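Tail spike protein gp49 (Pseudomonas phage LKA1, PDB 4RU4) probably serves as a lyase that cleaves the O-specific polysaccharide of Pseudomonas, degrading the cell envelope as the phage enters its host. Local coordinates at residues Asn260-Gly265 with Lys287-Arg292. Sequence-based numbering, arbitrary orientation. Where two conformers were deposited one is given.
With NA (sodium ion), chain Y; EDO (1,2-ethanediol), chain T.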
# COMPACT_ATOMS: atom_id res chain seq x y z
N ASN B 260 3.81 19.13 -10.14
CA ASN B 260 4.97 18.73 -10.92
C ASN B 260 6.10 19.69 -10.59
O ASN B 260 6.03 20.86 -10.90
CB ASN B 260 4.69 18.73 -12.43
CG ASN B 260 3.92 17.48 -12.88
OD1 ASN B 260 3.16 16.91 -12.10
ND2 ASN B 260 4.14 17.05 -14.12
N ILE B 261 7.14 19.16 -9.97
CA ILE B 261 8.24 19.97 -9.48
C ILE B 261 9.53 19.50 -10.14
O ILE B 261 9.85 18.30 -10.12
CB ILE B 261 8.43 19.82 -7.96
CG1 ILE B 261 7.08 19.98 -7.20
CG2 ILE B 261 9.49 20.83 -7.48
CD1 ILE B 261 6.37 21.33 -7.49
N SER B 262 10.28 20.43 -10.74
CA SER B 262 11.52 20.06 -11.43
C SER B 262 12.63 21.04 -11.10
O SER B 262 12.58 22.20 -11.51
CB SER B 262 11.30 20.03 -12.95
OG SER B 262 12.50 19.69 -13.65
N ASN B 263 13.65 20.58 -10.37
CA ASN B 263 14.79 21.44 -10.05
C ASN B 263 16.07 20.93 -10.72
O ASN B 263 16.63 19.92 -10.32
CB ASN B 263 14.97 21.61 -8.53
CG ASN B 263 16.11 22.57 -8.18
OD1 ASN B 263 16.59 23.30 -9.04
ND2 ASN B 263 16.57 22.52 -6.94
N ILE B 264 16.53 21.68 -11.74
CA ILE B 264 17.70 21.33 -12.52
C ILE B 264 18.93 21.46 -11.63
O ILE B 264 19.95 20.80 -11.87
CB ILE B 264 17.78 22.27 -13.76
CG1 ILE B 264 16.72 21.83 -14.77
CG2 ILE B 264 19.18 22.32 -14.39
CD1 ILE B 264 16.34 22.91 -15.78
N GLY B 265 18.81 22.31 -10.61
CA GLY B 265 19.86 22.53 -9.64
C GLY B 265 20.86 23.58 -10.09
O GLY B 265 20.86 23.97 -11.26
N LYS B 287 4.83 14.43 -9.41
CA LYS B 287 5.92 14.01 -10.31
C LYS B 287 7.07 14.96 -10.07
O LYS B 287 6.90 16.19 -10.18
CB LYS B 287 5.46 14.04 -11.79
CG LYS B 287 6.56 13.62 -12.80
CD LYS B 287 5.96 13.29 -14.20
CE LYS B 287 7.09 13.04 -15.24
NZ LYS B 287 7.71 14.35 -15.64
N VAL B 288 8.23 14.43 -9.68
CA VAL B 288 9.31 15.27 -9.21
C VAL B 288 10.66 14.88 -9.82
O VAL B 288 10.99 13.67 -9.92
CB VAL B 288 9.40 15.24 -7.66
CG1 VAL B 288 10.40 16.26 -7.15
CG2 VAL B 288 8.01 15.46 -7.01
N TYR B 289 11.42 15.88 -10.25
CA TYR B 289 12.82 15.71 -10.64
C TYR B 289 13.66 16.72 -9.88
O TYR B 289 13.27 17.87 -9.75
CB TYR B 289 13.06 15.95 -12.15
CG TYR B 289 14.54 15.99 -12.45
CD1 TYR B 289 15.28 14.81 -12.58
CD2 TYR B 289 15.22 17.21 -12.51
CE1 TYR B 289 16.64 14.85 -12.83
CE2 TYR B 289 16.58 17.26 -12.74
CZ TYR B 289 17.29 16.08 -12.88
OH TYR B 289 18.65 16.16 -13.11
N ALA B 290 14.83 16.31 -9.40
CA ALA B 290 15.86 17.26 -8.97
C ALA B 290 17.22 16.62 -9.20
O ALA B 290 17.32 15.41 -9.17
CB ALA B 290 15.69 17.65 -7.51
N ARG B 291 18.25 17.43 -9.46
CA ARG B 291 19.57 16.90 -9.73
C ARG B 291 19.99 15.94 -8.62
O ARG B 291 20.41 14.84 -8.91
CB ARG B 291 20.62 18.02 -9.91
CG ARG B 291 21.98 17.49 -10.38
CD ARG B 291 23.06 18.57 -10.47
NE ARG B 291 23.45 19.06 -9.14
CZ ARG B 291 24.40 18.52 -8.37
NH1 ARG B 291 25.10 17.45 -8.78
NH2 ARG B 291 24.64 19.05 -7.17
N ARG B 292 19.84 16.34 -7.36
CA ARG B 292 20.29 15.47 -6.26
C ARG B 292 19.17 14.64 -5.59
O ARG B 292 19.14 13.42 -5.73
CB ARG B 292 21.11 16.24 -5.23
CG ARG B 292 22.52 16.55 -5.77
CD ARG B 292 23.42 17.18 -4.74
NE ARG B 292 23.84 16.23 -3.71
CZ ARG B 292 23.32 16.17 -2.49
NH1 ARG B 292 22.31 16.99 -2.10
NH2 ARG B 292 23.81 15.26 -1.64
NA NA Y . 12.85 21.17 -16.22
C1 EDO T . 8.37 16.93 -13.04
O1 EDO T . 7.51 16.81 -14.19
C2 EDO T . 9.80 16.64 -13.46
O2 EDO T . 9.97 15.31 -13.95
O HOH W 1 19.67 18.55 -13.67
O HOH W 2 13.06 23.74 -17.02
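Successive coils of the parallel beta-helix, in the pectin lyase-like part of the tailspike, meet where strand 260-263 pairs in register with strand 287-290. Ile261 N donates to Lys287 O, Tyr289 N to Ile261 O at 2.9 Å and Asn263 N to Tyr289 O at 2.8 Å. Arg291 N continues the pattern to Asn263 O beyond the strand end, with a more bent N-H...O angle of 138°.

On the inward face equivalent residues stack from coil to coil: Ile261 CB lies 4.1 Å from Val288 CG1, both side chains packing on Ile273, and Asn263 CB rests on Ala290 CB. With CG anti to the backbone N (chi1 -177°), the Asn263 amide closes an Asx turn: Gly265 N sits above its carbonyl plane, 2.9 Å from OD1, while ND2 bonds to the carbonyls of Asn242 and Tyr271.

The other face carries Asn260, Ser262, Lys287 and Tyr289 and meets the second subunit. Asn260 OD1 comes 3.7 Å from Lys287 CB, and its ND2 bonds Asp253 of that subunit. Lys287 NZ forms a salt bridge with Glu172 of the same neighbour and donates to both oxygens of an ethanediol, probably from the crystallisation liquor. The Tyr289 ring is engaged by Arg184 of the second subunit in a cation-pi contact, and a water in its plane links OH to Ile264 O.

Apolar packing and an asparagine amide bonded to backbone through both its oxygen and nitrogen thus join the coils inside, whereas the outer face commits polar, charged and aromatic groups to subunit association.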